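Local coordinates for PDZ domain protein (Parabacteroides distasonis, PDB 4L8N) that is of unknown function but combines PDZ domains with a DUF4136 domain and binds magnesium, at residues A[41-46]-A[91-96]; A[124-129]-A[299-304]; A[367-372]-A[386-391]. All coordinates share one frame; numbering follows the deposited sequence.

Contact 1. Residues A[41-46]-A[91-96]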
ATOM      1  N   GLU A  41      27.356  13.448  21.662  1.00 61.07           N
ATOM      2  CA  GLU A  41      26.091  13.847  22.281  1.00 60.44           C
ATOM      3  C   GLU A  41      26.247  15.182  23.020  1.00 67.25           C
ATOM      4  O   GLU A  41      25.519  16.135  22.746  1.00 68.75           O
ATOM      5  CB  GLU A  41      25.576  12.768  23.245  1.00 60.16           C
ATOM      6  CG  GLU A  41      24.161  13.052  23.726  1.00 62.89           C
ATOM      7  CD  GLU A  41      23.614  12.098  24.767  1.00 68.69           C
ATOM      8  OE1 GLU A  41      24.132  12.100  25.906  1.00 70.96           O
ATOM      9  OE2 GLU A  41      22.629  11.392  24.462  1.00 62.14           O
ATOM     10  N   GLN A  42      27.214  15.243  23.929  1.00 64.01           N
ATOM     11  CA  GLN A  42      27.514  16.404  24.744  1.00 64.73           C
ATOM     12  C   GLN A  42      27.909  17.621  23.866  1.00 70.98           C
ATOM     13  O   GLN A  42      27.516  18.745  24.194  1.00 72.07           O
ATOM     14  CB  GLN A  42      28.619  16.025  25.738  1.00 66.80           C
ATOM     15  CG  GLN A  42      28.992  17.104  26.742  1.00 86.58           C
ATOM     16  CD  GLN A  42      30.339  16.798  27.339  1.00113.93           C
ATOM     17  OE1 GLN A  42      30.462  16.049  28.321  1.00101.25           O
ATOM     18  NE2 GLN A  42      31.387  17.333  26.713  1.00119.52           N
ATOM     19  N   ALA A  43      28.626  17.394  22.736  1.00 67.52           N
ATOM     20  CA  ALA A  43      29.079  18.459  21.820  1.00 68.26           C
ATOM     21  C   ALA A  43      27.906  19.082  21.046  1.00 73.44           C
ATOM     22  O   ALA A  43      28.029  20.194  20.520  1.00 74.81           O
ATOM     23  CB  ALA A  43      30.117  17.921  20.854  1.00 69.62           C
ATOM     24  N   GLY A  44      26.770  18.384  21.010  1.00 67.39           N
ATOM     25  CA  GLY A  44      25.580  18.921  20.383  1.00 65.54           C
ATOM     26  C   GLY A  44      25.263  18.386  19.018  1.00 67.31           C
ATOM     27  O   GLY A  44      24.452  18.997  18.313  1.00 67.81           O
ATOM     28  N   ILE A  45      25.873  17.238  18.643  1.00 61.15           N
ATOM     29  CA  ILE A  45      25.563  16.547  17.386  1.00 59.42           C
ATOM     30  C   ILE A  45      24.168  15.947  17.553  1.00 60.88           C
ATOM     31  O   ILE A  45      23.906  15.289  18.558  1.00 59.64           O
ATOM     32  CB  ILE A  45      26.621  15.479  16.971  1.00 62.17           C
ATOM     33  CG1 ILE A  45      28.039  16.082  16.864  1.00 63.63           C
ATOM     34  CG2 ILE A  45      26.218  14.755  15.655  1.00 62.53           C
ATOM     35  CD1 ILE A  45      28.343  16.947  15.632  1.00 63.22           C
ATOM     36  N   LYS A  46      23.278  16.213  16.599  1.00 56.86           N
ATOM     37  CA  LYS A  46      21.882  15.750  16.599  1.00 54.58           C
ATOM     38  C   LYS A  46      21.596  14.887  15.373  1.00 57.65           C
ATOM     39  O   LYS A  46      22.283  14.997  14.365  1.00 58.03           O
ATOM     40  CB  LYS A  46      20.911  16.963  16.613  1.00 56.54           C
ATOM     41  CG  LYS A  46      21.165  17.987  17.733  1.00 75.22           C
ATOM     42  CD  LYS A  46      20.551  17.589  19.088  1.00 89.01           C
ATOM     43  CE  LYS A  46      20.933  18.523  20.221  1.00103.18           C
ATOM     44  NZ  LYS A  46      20.309  19.874  20.090  1.00113.20           N
ATOM     45  N   LYS A  91      27.773  25.521  10.981  1.00 80.60           N
ATOM     46  CA  LYS A  91      28.050  25.426  12.418  1.00 78.90           C
ATOM     47  C   LYS A  91      29.358  24.655  12.653  1.00 81.11           C
ATOM     48  O   LYS A  91      29.599  23.624  12.018  1.00 79.38           O
ATOM     49  CB  LYS A  91      26.855  24.728  13.100  1.00 78.85           C
ATOM     50  CG  LYS A  91      26.954  24.352  14.566  1.00 90.96           C
ATOM     51  CD  LYS A  91      25.882  23.283  14.815  1.00100.05           C
ATOM     52  CE  LYS A  91      25.303  23.285  16.209  1.00109.55           C
ATOM     53  NZ  LYS A  91      23.917  22.737  16.219  1.00110.53           N
ATOM     54  N   GLN A  92      30.214  25.175  13.545  1.00 78.30           N
ATOM     55  CA  GLN A  92      31.457  24.496  13.905  1.00 78.11           C
ATOM     56  C   GLN A  92      31.223  23.662  15.154  1.00 79.06           C
ATOM     57  O   GLN A  92      30.679  24.172  16.131  1.00 78.30           O
ATOM     58  CB  GLN A  92      32.613  25.486  14.100  1.00 81.76           C
ATOM     59  CG  GLN A  92      33.082  26.171  12.810  1.00 86.76           C
ATOM     60  CD  GLN A  92      33.602  25.207  11.764  1.00 96.54           C
ATOM     61  OE1 GLN A  92      32.873  24.815  10.841  1.00 90.17           O
ATOM     62  NE2 GLN A  92      34.876  24.828  11.868  1.00 80.20           N
ATOM     63  N   VAL A  93      31.555  22.366  15.106  1.00 74.35           N
ATOM     64  CA  VAL A  93      31.370  21.489  16.264  1.00 73.51           C
ATOM     65  C   VAL A  93      32.660  20.687  16.514  1.00 80.80           C
ATOM     66  O   VAL A  93      33.071  19.919  15.635  1.00 82.15           O
ATOM     67  CB  VAL A  93      30.140  20.534  16.154  1.00 74.63           C
ATOM     68  CG1 VAL A  93      29.972  19.722  17.435  1.00 73.91           C
ATOM     69  CG2 VAL A  93      28.844  21.275  15.823  1.00 72.92           C
ATOM     70  N   LEU A  94      33.285  20.849  17.703  1.00 76.58           N
ATOM     71  CA  LEU A  94      34.448  20.047  18.038  1.00 77.29           C
ATOM     72  C   LEU A  94      33.991  18.786  18.789  1.00 80.23           C
ATOM     73  O   LEU A  94      33.495  18.873  19.927  1.00 79.04           O
ATOM     74  CB  LEU A  94      35.477  20.828  18.862  1.00 79.83           C
ATOM     75  CG  LEU A  94      36.779  20.072  19.154  1.00 86.33           C
ATOM     76  CD1 LEU A  94      37.699  20.061  17.936  1.00 88.47           C
ATOM     77  CD2 LEU A  94      37.493  20.672  20.329  1.00 91.59           C
ATOM     78  N   VAL A  95      34.179  17.614  18.160  1.00 75.14           N
ATOM     79  CA  VAL A  95      33.750  16.364  18.769  1.00 72.56           C
ATOM     80  C   VAL A  95      34.960  15.631  19.364  1.00 79.57           C
ATOM     81  O   VAL A  95      35.880  15.244  18.647  1.00 79.55           O
ATOM     82  CB  VAL A  95      32.935  15.487  17.773  1.00 73.34           C
ATOM     83  CG1 VAL A  95      32.608  14.113  18.351  1.00 71.80           C
ATOM     84  CG2 VAL A  95      31.663  16.197  17.358  1.00 71.43           C
ATOM     85  N   LYS A  96      34.920  15.416  20.690  1.00 78.46           N
ATOM     86  CA  LYS A  96      35.941  14.669  21.414  1.00 80.16           C
ATOM     87  C   LYS A  96      35.698  13.178  21.153  1.00 85.03           C
ATOM     88  O   LYS A  96      34.554  12.777  20.898  1.00 84.68           O
ATOM     89  CB  LYS A  96      35.946  15.027  22.922  1.00 83.23           C
ATOM     90  CG  LYS A  96      36.186  16.529  23.178  1.00102.67           C
ATOM     91  CD  LYS A  96      36.634  16.892  24.597  1.00113.91           C
ATOM     92  CE  LYS A  96      37.140  18.326  24.632  1.00127.60           C
ATOM     93  NZ  LYS A  96      37.799  18.680  25.921  1.00133.92           N
TER
HETATM   94  O   HOH W   1      23.988  20.046  15.761  1.00 68.31           O
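Gly44 O and Lys91 NZ meet through a water molecule, which donates to the carbonyl at 2.8 Å from Gly44 O and accepts from the ammonium at 2.7 Å from Lys91 NZ. The two protein atoms themselves stand too far apart to bond directly. Gly44 terminates helix 39-43 in a Schellman motif; its positive phi (102°) would press a CB against the preceding carbonyl, and the chain turns here toward Ile45. Beyond the water the contact is apolar, with the end of the helix lying against strand 91-101, in the sheet of the N-terminal PDZ domain. Val93 CG1 is the meeting point: it lies 3.7 Å from Ala43 O, and Ala43 CB and Ile45 CD1 also pack on it. Ala43 CB comes within 3.6 Å of Leu94 O as well, setting the helix end close over the strand backbone. Ile45 has CG1 anti to its carbonyl carbon (chi1 -56°), which carries the CG1-CD1 arm across Val95 at about a right angle, Ile45 CG1 being 3.7 Å from Val95 CG2, and on to Val93, where Ile45 CD1 is 3.7 Å from Val93 CG1. An alanine at this position loses that arm and would probably open a gap beside the Val93 and Val95 methyls, where the loop after the helix packs on the sheet. Ile45 also reaches Ile83 of the adjacent strand 78-84 and Ile31 of strand 29-34. The chemistry is thus divided: Ala43 CB and the buried Ile45 pack on buried valines, while the polar link runs through water to a partly exposed lysine.

Contact 2. Residues A[124-129]-A[299-304]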
ATOM      1  N   GLU A 124      15.893  -5.068  22.849  1.00 55.84           N
ATOM      2  CA  GLU A 124      15.845  -4.508  21.508  1.00 55.89           C
ATOM      3  C   GLU A 124      14.676  -5.094  20.764  1.00 60.27           C
ATOM      4  O   GLU A 124      14.490  -6.304  20.744  1.00 58.57           O
ATOM      5  CB  GLU A 124      17.137  -4.763  20.729  1.00 58.29           C
ATOM      6  CG  GLU A 124      18.363  -4.062  21.271  1.00 71.26           C
ATOM      7  CD  GLU A 124      19.622  -4.756  20.807  1.00101.31           C
ATOM      8  OE1 GLU A 124      19.702  -5.999  20.950  1.00106.99           O
ATOM      9  OE2 GLU A 124      20.514  -4.062  20.269  1.00 98.12           O
ATOM     10  N   GLN A 125      13.897  -4.236  20.120  1.00 57.74           N
ATOM     11  CA  GLN A 125      12.753  -4.665  19.339  1.00 57.03           C
ATOM     12  C   GLN A 125      12.690  -3.866  18.036  1.00 61.58           C
ATOM     13  O   GLN A 125      13.220  -2.761  17.956  1.00 61.53           O
ATOM     14  CB  GLN A 125      11.464  -4.516  20.145  1.00 57.26           C
ATOM     15  CG  GLN A 125      11.293  -5.548  21.238  1.00 59.21           C
ATOM     16  CD  GLN A 125      10.064  -5.255  22.042  1.00 77.13           C
ATOM     17  OE1 GLN A 125       8.938  -5.368  21.548  1.00 75.22           O
ATOM     18  NE2 GLN A 125      10.253  -4.846  23.292  1.00 65.47           N
ATOM     19  N   GLU A 126      12.086  -4.466  17.011  1.00 58.53           N
ATOM     20  CA  GLU A 126      11.890  -3.928  15.676  1.00 57.58           C
ATOM     21  C   GLU A 126      10.434  -3.957  15.352  1.00 61.03           C
ATOM     22  O   GLU A 126       9.708  -4.827  15.847  1.00 62.12           O
ATOM     23  CB  GLU A 126      12.644  -4.764  14.633  1.00 60.15           C
ATOM     24  CG  GLU A 126      14.147  -4.564  14.572  1.00 75.90           C
ATOM     25  CD  GLU A 126      14.922  -5.707  13.932  1.00111.73           C
ATOM     26  OE1 GLU A 126      14.333  -6.792  13.709  1.00110.58           O
ATOM     27  OE2 GLU A 126      16.139  -5.529  13.696  1.00111.83           O
ATOM     28  N   PHE A 127      10.005  -3.020  14.509  1.00 56.15           N
ATOM     29  CA  PHE A 127       8.644  -2.914  13.986  1.00 55.09           C
ATOM     30  C   PHE A 127       8.660  -2.163  12.642  1.00 58.31           C
ATOM     31  O   PHE A 127       9.605  -1.422  12.347  1.00 57.68           O
ATOM     32  CB  PHE A 127       7.697  -2.264  14.980  1.00 56.04           C
ATOM     33  CG  PHE A 127       8.017  -0.853  15.393  1.00 57.51           C
ATOM     34  CD1 PHE A 127       8.884  -0.599  16.455  1.00 60.29           C
ATOM     35  CD2 PHE A 127       7.360   0.225  14.805  1.00 59.44           C
ATOM     36  CE1 PHE A 127       9.141   0.713  16.867  1.00 60.64           C
ATOM     37  CE2 PHE A 127       7.612   1.535  15.226  1.00 61.27           C
ATOM     38  CZ  PHE A 127       8.502   1.770  16.253  1.00 59.28           C
ATOM     39  N   VAL A 128       7.640  -2.418  11.810  1.00 53.19           N
ATOM     40  CA  VAL A 128       7.516  -1.836  10.483  1.00 51.54           C
ATOM     41  C   VAL A 128       6.193  -1.077  10.429  1.00 58.29           C
ATOM     42  O   VAL A 128       5.180  -1.583  10.932  1.00 57.14           O
ATOM     43  CB  VAL A 128       7.653  -2.891   9.345  1.00 52.49           C
ATOM     44  CG1 VAL A 128       7.774  -2.207   7.999  1.00 51.47           C
ATOM     45  CG2 VAL A 128       8.862  -3.797   9.562  1.00 51.85           C
ATOM     46  N   CYS A 129       6.212   0.154   9.847  1.00 56.06           N
ATOM     47  CA  CYS A 129       5.010   0.997   9.734  1.00 55.77           C
ATOM     48  C   CYS A 129       4.536   1.115   8.295  1.00 59.01           C
ATOM     49  O   CYS A 129       5.349   1.212   7.359  1.00 58.56           O
ATOM     50  CB  CYS A 129       5.248   2.369  10.343  1.00 55.92           C
ATOM     51  SG  CYS A 129       5.472   2.346  12.134  1.00 59.56           S
ATOM     52  N   PRO A 299      11.113   0.569   8.385  1.00 50.03           N
ATOM     53  CA  PRO A 299      11.641  -0.256   9.476  1.00 49.51           C
ATOM     54  C   PRO A 299      12.241   0.585  10.629  1.00 55.53           C
ATOM     55  O   PRO A 299      13.110   1.446  10.394  1.00 56.54           O
ATOM     56  CB  PRO A 299      12.726  -1.075   8.770  1.00 51.32           C
ATOM     57  CG  PRO A 299      13.253  -0.187   7.725  1.00 55.56           C
ATOM     58  CD  PRO A 299      12.123   0.731   7.314  1.00 51.40           C
ATOM     59  N   PHE A 300      11.798   0.313  11.879  1.00 51.20           N
ATOM     60  CA  PHE A 300      12.295   0.946  13.108  1.00 50.05           C
ATOM     61  C   PHE A 300      12.873  -0.069  14.073  1.00 57.30           C
ATOM     62  O   PHE A 300      12.393  -1.200  14.145  1.00 59.06           O
ATOM     63  CB  PHE A 300      11.194   1.706  13.848  1.00 50.89           C
ATOM     64  CG  PHE A 300      10.529   2.827  13.097  1.00 51.64           C
ATOM     65  CD1 PHE A 300       9.457   2.577  12.249  1.00 54.15           C
ATOM     66  CD2 PHE A 300      10.942   4.145  13.275  1.00 51.15           C
ATOM     67  CE1 PHE A 300       8.831   3.626  11.569  1.00 54.58           C
ATOM     68  CE2 PHE A 300      10.300   5.187  12.620  1.00 53.16           C
ATOM     69  CZ  PHE A 300       9.250   4.922  11.767  1.00 51.35           C
ATOM     70  N   LYS A 301      13.863   0.370  14.868  1.00 53.87           N
ATOM     71  CA  LYS A 301      14.526  -0.386  15.912  1.00 53.62           C
ATOM     72  C   LYS A 301      14.555   0.447  17.211  1.00 56.26           C
ATOM     73  O   LYS A 301      15.076   1.568  17.218  1.00 54.55           O
ATOM     74  CB  LYS A 301      15.943  -0.800  15.481  1.00 57.04           C
ATOM     75  CG  LYS A 301      16.471  -1.984  16.287  1.00 65.07           C
ATOM     76  CD  LYS A 301      17.969  -2.148  16.156  1.00 72.56           C
ATOM     77  CE  LYS A 301      18.563  -2.859  17.347  1.00 75.22           C
ATOM     78  NZ  LYS A 301      19.970  -3.274  17.096  1.00 80.21           N
ATOM     79  N   VAL A 302      13.950  -0.105  18.293  1.00 52.84           N
ATOM     80  CA  VAL A 302      13.912   0.475  19.645  1.00 52.10           C
ATOM     81  C   VAL A 302      14.864  -0.319  20.549  1.00 56.18           C
ATOM     82  O   VAL A 302      14.670  -1.515  20.744  1.00 56.40           O
ATOM     83  CB  VAL A 302      12.500   0.553  20.281  1.00 54.59           C
ATOM     84  CG1 VAL A 302      12.539   1.374  21.564  1.00 53.27           C
ATOM     85  CG2 VAL A 302      11.483   1.130  19.321  1.00 54.14           C
ATOM     86  N   SER A 303      15.886   0.345  21.068  1.00 53.24           N
ATOM     87  CA  SER A 303      16.889  -0.226  21.968  1.00 53.85           C
ATOM     88  C   SER A 303      16.807   0.485  23.291  1.00 57.61           C
ATOM     89  O   SER A 303      17.140   1.676  23.367  1.00 56.82           O
ATOM     90  CB  SER A 303      18.294  -0.094  21.385  1.00 57.79           C
ATOM     91  OG  SER A 303      18.403  -0.753  20.134  1.00 73.18           O
ATOM     92  N   LYS A 304      16.314  -0.211  24.332  1.00 52.75           N
ATOM     93  CA  LYS A 304      16.251   0.425  25.632  1.00 51.22           C
ATOM     94  C   LYS A 304      17.226  -0.273  26.573  1.00 55.49           C
ATOM     95  O   LYS A 304      17.544  -1.441  26.359  1.00 56.84           O
ATOM     96  CB  LYS A 304      14.812   0.509  26.174  1.00 52.31           C
ATOM     97  CG  LYS A 304      14.155  -0.764  26.662  1.00 56.55           C
ATOM     98  CD  LYS A 304      12.872  -0.369  27.372  1.00 63.75           C
ATOM     99  CE  LYS A 304      12.089  -1.539  27.885  1.00 94.44           C
ATOM    100  NZ  LYS A 304      10.967  -1.098  28.761  1.00114.16           N
TER
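Phe127 and Phe300 are brought together by different first torsions: Phe127 CG sits between its backbone N and carbonyl carbon (chi1 61°), the crowded position, whereas Phe300 CG is anti to its carbonyl carbon (chi1 -60°). This brings the Phe127 ring alongside Phe300, with Phe300 CB over its face and 3.6 Å from Phe127 CZ. The two ring planes lie 13° apart but are slid so far that they barely overlap; the face of Phe127 is met mainly by Phe300 CB, with the near edge of the Phe300 ring beside it. At the edge of the Phe127 ring, Val302 CG2 approaches Phe127 CE1 to 3.4 Å, and Cys129 SG meets Phe300 CE1 at 3.6 Å in an oblique sulfur-aromatic contact. Phe127, Phe300, Val302 and Gln125 share one face of antiparallel strands 123-135 and 298-309, neighbours in the mixed sheet. Gln125 pairs with Val302 and Phe127 with Phe300 as hydrogen-bonded pairs, each with two backbone bonds; that from Phe300 N to Phe127 O is 2.8 Å long. The other face bears, among others, Glu124, Glu126, Lys301 and Ser303. There the extended Lys301 chain passes Glu126 CG toward Glu124, while Glu126 OE2 pairs with Lys457. Leu284 of helix 274-285 packs on both phenylalanines, and Tyr214 and Tyr216 of the second subunit pack on Phe127 and Val302. The pairing thus has a largely apolar face at the subunit interface and a mixed face that carries the charged side chains; four backbone bonds fix the register, while the salt bridge from Lys301 NZ to Glu124 OE2, at 3.3 Å, includes only a weak hydrogen bond.

Contact 3. Residues A[367-372]-A[386-391]; sequences NTMQYR and YCMFWD. With EOH (ethanol), chain B.
Arg372 and Trp390 form a cation-pi stack where two loop segments are joined by a single backbone bridge. The guanidinium lies flat over the indole, its plane turned 18° from the ring, with Arg372 CZ 3.8 Å from the centroid of the six-membered ring. A bend at chi2 (-107°) carries CD and the guanidinium there. Arg372 NH1 donates to Met388 O at 2.8 Å, arriving nearly along the carbonyl direction, but the bond is bent at the hydrogen (137°) and the acceptor lies out of the guanidinium plane. Arg372 NH2 turns to Met116 O; the two bonds fix the rotation of the guanidinium over the ring. Arg372 CB rests 3.8 Å from CE of selenomethionine Met388, whose CE touches that of selenomethionine Met369. On the backbone, Asp391 N donates to Tyr371 O at 2.8 Å. At the indole edge lies Thr368 OG1, itself bonded to Phe364 O. Farther out, Trp390 NE1 bonds to Tyr117 O and Ile398 of helix 395-402 packs on the ring, so the indole is positioned from several directions. An ethanol molecule, probably from the crystallisation liquor, sits on the turn at residues 369-371, with its O donating to Met369 O at 3.2 Å.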
ATOM      1  N   ASN A 367      16.615 -22.456  35.296  1.00 71.91           N
ATOM      2  CA  ASN A 367      16.002 -22.692  36.587  1.00 71.76           C
ATOM      3  C   ASN A 367      14.962 -21.634  37.008  1.00 74.77           C
ATOM      4  O   ASN A 367      14.242 -21.871  37.988  1.00 74.99           O
ATOM      5  CB  ASN A 367      17.098 -22.812  37.636  1.00 73.30           C
ATOM      6  CG  ASN A 367      17.969 -24.047  37.479  1.00 93.86           C
ATOM      7  OD1 ASN A 367      17.575 -25.060  36.887  1.00 89.31           O
ATOM      8  ND2 ASN A 367      19.181 -23.994  38.006  1.00 84.10           N
ATOM      9  N   THR A 368      14.842 -20.499  36.264  1.00 68.85           N
ATOM     10  CA  THR A 368      13.852 -19.468  36.591  1.00 65.77           C
ATOM     11  C   THR A 368      12.838 -19.270  35.462  1.00 66.87           C
ATOM     12  O   THR A 368      12.004 -18.364  35.567  1.00 64.74           O
ATOM     13  CB  THR A 368      14.512 -18.142  36.987  1.00 69.80           C
ATOM     14  OG1 THR A 368      15.274 -17.622  35.897  1.00 68.04           O
ATOM     15  CG2 THR A 368      15.362 -18.265  38.221  1.00 67.09           C
HETATM   16  N   MSE A 369      12.860 -20.133  34.413  1.00 64.52           N
HETATM   17  CA  MSE A 369      11.898 -20.069  33.285  1.00 64.90           C
HETATM   18  C   MSE A 369      10.440 -20.150  33.779  1.00 70.77           C
HETATM   19  O   MSE A 369       9.526 -19.600  33.153  1.00 70.95           O
HETATM   20  CB  MSE A 369      12.142 -21.202  32.269  1.00 68.60           C
HETATM   21  CG  MSE A 369      13.361 -21.008  31.382  1.00 75.07           C
HETATM   22 SE   MSE A 369      13.434 -19.315  30.459  0.75 80.59          SE
HETATM   23  CE  MSE A 369      12.111 -19.644  29.116  1.00 77.95           C
ATOM     24  N   GLN A 370      10.253 -20.846  34.909  1.00 68.38           N
ATOM     25  CA  GLN A 370       9.005 -21.052  35.640  1.00 69.43           C
ATOM     26  C   GLN A 370       8.424 -19.748  36.222  1.00 74.16           C
ATOM     27  O   GLN A 370       7.213 -19.683  36.477  1.00 76.21           O
ATOM     28  CB  GLN A 370       9.226 -22.062  36.774  1.00 71.53           C
ATOM     29  CG  GLN A 370      10.560 -21.914  37.508  1.00 77.50           C
ATOM     30  CD  GLN A 370      10.640 -22.757  38.760  1.00 97.90           C
ATOM     31  OE1 GLN A 370       9.621 -23.152  39.363  1.00 96.04           O
ATOM     32  NE2 GLN A 370      11.863 -23.020  39.204  1.00 83.32           N
ATOM     33  N   TYR A 371       9.281 -18.729  36.441  1.00 67.99           N
ATOM     34  CA  TYR A 371       8.888 -17.446  37.020  1.00 65.68           C
ATOM     35  C   TYR A 371       8.667 -16.341  35.977  1.00 67.26           C
ATOM     36  O   TYR A 371       8.404 -15.203  36.351  1.00 65.57           O
ATOM     37  CB  TYR A 371       9.925 -16.971  38.036  1.00 65.61           C
ATOM     38  CG  TYR A 371      10.319 -17.963  39.107  1.00 67.58           C
ATOM     39  CD1 TYR A 371       9.359 -18.721  39.774  1.00 70.21           C
ATOM     40  CD2 TYR A 371      11.640 -18.054  39.543  1.00 68.47           C
ATOM     41  CE1 TYR A 371       9.718 -19.611  40.791  1.00 70.78           C
ATOM     42  CE2 TYR A 371      12.008 -18.931  40.565  1.00 70.32           C
ATOM     43  CZ  TYR A 371      11.043 -19.707  41.185  1.00 76.97           C
ATOM     44  OH  TYR A 371      11.416 -20.568  42.191  1.00 81.23           O
ATOM     45  N   ARG A 372       8.745 -16.682  34.690  1.00 63.58           N
ATOM     46  CA  ARG A 372       8.517 -15.777  33.569  1.00 62.45           C
ATOM     47  C   ARG A 372       7.020 -15.703  33.251  1.00 67.91           C
ATOM     48  O   ARG A 372       6.303 -16.661  33.547  1.00 70.06           O
ATOM     49  CB  ARG A 372       9.289 -16.276  32.340  1.00 62.22           C
ATOM     50  CG  ARG A 372      10.785 -16.381  32.541  1.00 64.35           C
ATOM     51  CD  ARG A 372      11.482 -15.277  31.801  1.00 62.12           C
ATOM     52  NE  ARG A 372      12.919 -15.279  32.053  1.00 59.19           N
ATOM     53  CZ  ARG A 372      13.671 -14.185  32.048  1.00 70.61           C
ATOM     54  NH1 ARG A 372      13.127 -12.999  31.811  1.00 49.84           N
ATOM     55  NH2 ARG A 372      14.970 -14.264  32.301  1.00 61.07           N
ATOM     56  N   TYR A 386      11.710 -16.200  22.498  1.00 71.89           N
ATOM     57  CA  TYR A 386      11.076 -16.463  23.784  1.00 71.58           C
ATOM     58  C   TYR A 386      11.377 -15.451  24.885  1.00 72.51           C
ATOM     59  O   TYR A 386      11.431 -15.825  26.062  1.00 72.12           O
ATOM     60  CB  TYR A 386      11.435 -17.898  24.231  1.00 75.11           C
ATOM     61  CG  TYR A 386      11.238 -18.917  23.121  1.00 79.55           C
ATOM     62  CD1 TYR A 386       9.990 -19.093  22.516  1.00 82.03           C
ATOM     63  CD2 TYR A 386      12.311 -19.650  22.623  1.00 81.79           C
ATOM     64  CE1 TYR A 386       9.816 -19.984  21.457  1.00 84.93           C
ATOM     65  CE2 TYR A 386      12.141 -20.570  21.586  1.00 84.70           C
ATOM     66  CZ  TYR A 386      10.891 -20.738  21.008  1.00 94.18           C
ATOM     67  OH  TYR A 386      10.728 -21.645  19.982  1.00 97.52           O
ATOM     68  N   CYS A 387      11.456 -14.157  24.521  1.00 66.63           N
ATOM     69  CA  CYS A 387      11.638 -13.081  25.491  1.00 64.22           C
ATOM     70  C   CYS A 387      10.372 -12.915  26.332  1.00 64.00           C
ATOM     71  O   CYS A 387       9.278 -12.811  25.794  1.00 65.23           O
ATOM     72  CB  CYS A 387      12.008 -11.777  24.799  1.00 63.85           C
ATOM     73  SG  CYS A 387      13.535 -11.853  23.841  1.00 68.32           S
HETATM   74  N   MSE A 388      10.517 -12.946  27.653  1.00 55.79           N
HETATM   75  CA  MSE A 388       9.407 -12.789  28.589  1.00 52.09           C
HETATM   76  C   MSE A 388       9.848 -11.968  29.780  1.00 56.89           C
HETATM   77  O   MSE A 388      10.987 -12.120  30.255  1.00 57.57           O
HETATM   78  CB  MSE A 388       8.894 -14.154  29.076  1.00 53.73           C
HETATM   79  CG  MSE A 388       8.216 -14.979  27.980  1.00 58.57           C
HETATM   80 SE   MSE A 388       7.672 -16.731  28.565  0.75 64.48          SE
HETATM   81  CE  MSE A 388       9.321 -17.526  28.778  1.00 61.84           C
ATOM     82  N   PHE A 389       8.947 -11.125  30.297  1.00 51.18           N
ATOM     83  CA  PHE A 389       9.256 -10.419  31.524  1.00 50.20           C
ATOM     84  C   PHE A 389       8.989 -11.370  32.676  1.00 56.63           C
ATOM     85  O   PHE A 389       8.381 -12.441  32.486  1.00 57.95           O
ATOM     86  CB  PHE A 389       8.443  -9.121  31.667  1.00 50.38           C
ATOM     87  CG  PHE A 389       8.577  -8.202  30.481  1.00 50.45           C
ATOM     88  CD1 PHE A 389       9.827  -7.887  29.963  1.00 52.87           C
ATOM     89  CD2 PHE A 389       7.457  -7.647  29.887  1.00 52.16           C
ATOM     90  CE1 PHE A 389       9.951  -7.047  28.860  1.00 53.55           C
ATOM     91  CE2 PHE A 389       7.583  -6.795  28.790  1.00 54.68           C
ATOM     92  CZ  PHE A 389       8.831  -6.501  28.285  1.00 52.33           C
ATOM     93  N   TRP A 390       9.428 -10.980  33.866  1.00 52.45           N
ATOM     94  CA  TRP A 390       9.173 -11.755  35.059  1.00 54.19           C
ATOM     95  C   TRP A 390       7.697 -11.655  35.428  1.00 61.14           C
ATOM     96  O   TRP A 390       7.039 -10.653  35.128  1.00 61.38           O
ATOM     97  CB  TRP A 390      10.041 -11.233  36.211  1.00 52.35           C
ATOM     98  CG  TRP A 390      11.522 -11.350  35.999  1.00 51.95           C
ATOM     99  CD1 TRP A 390      12.422 -10.332  35.948  1.00 53.57           C
ATOM    100  CD2 TRP A 390      12.275 -12.565  35.872  1.00 52.37           C
ATOM    101  NE1 TRP A 390      13.698 -10.832  35.809  1.00 53.29           N
ATOM    102  CE2 TRP A 390      13.636 -12.200  35.740  1.00 55.78           C
ATOM    103  CE3 TRP A 390      11.934 -13.930  35.874  1.00 54.46           C
ATOM    104  CZ2 TRP A 390      14.661 -13.152  35.638  1.00 55.76           C
ATOM    105  CZ3 TRP A 390      12.949 -14.868  35.759  1.00 56.92           C
ATOM    106  CH2 TRP A 390      14.293 -14.477  35.633  1.00 57.12           C
ATOM    107  N   ASP A 391       7.176 -12.683  36.059  1.00 59.86           N
ATOM    108  CA  ASP A 391       5.802 -12.678  36.511  1.00 61.54           C
ATOM    109  C   ASP A 391       5.785 -11.823  37.768  1.00 66.16           C
ATOM    110  O   ASP A 391       6.590 -12.053  38.682  1.00 65.14           O
ATOM    111  CB  ASP A 391       5.342 -14.129  36.745  1.00 66.23           C
ATOM    112  CG  ASP A 391       3.918 -14.335  37.223  1.00 79.40           C
ATOM    113  OD1 ASP A 391       3.574 -13.811  38.304  1.00 80.42           O
ATOM    114  OD2 ASP A 391       3.188 -15.127  36.584  1.00 83.63           O
TER
HETATM  115  C1  EOH B 501       7.450 -21.464  30.260  1.00 74.37           C
HETATM  116  C2  EOH B 501       7.493 -22.648  31.238  1.00 72.08           C
HETATM  117  O   EOH B 501       7.200 -20.325  31.057  1.00 76.35           O

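Overall arrangement
The three contacts follow one another along the chain without interleaving, each closing before the next opens. Contact 1 belongs to the N-terminal PDZ sheet, contact 2 to the long mixed sheet, with its centre about 7 Å from the centre of the chain, and contact 3 to loops between helices 354-367 and 395-402. Contacts 1 and 3 stand on opposite sides of the chain's centre, their own centres 42 Å apart. The centre of contact 2 is 26 Å from that of contact 1 and 22 Å from that of contact 3, and its nearest atoms come within about 5 Å of contact 3 without touching. All three lie away from the magnesium-binding residues Glu239 and Asp270.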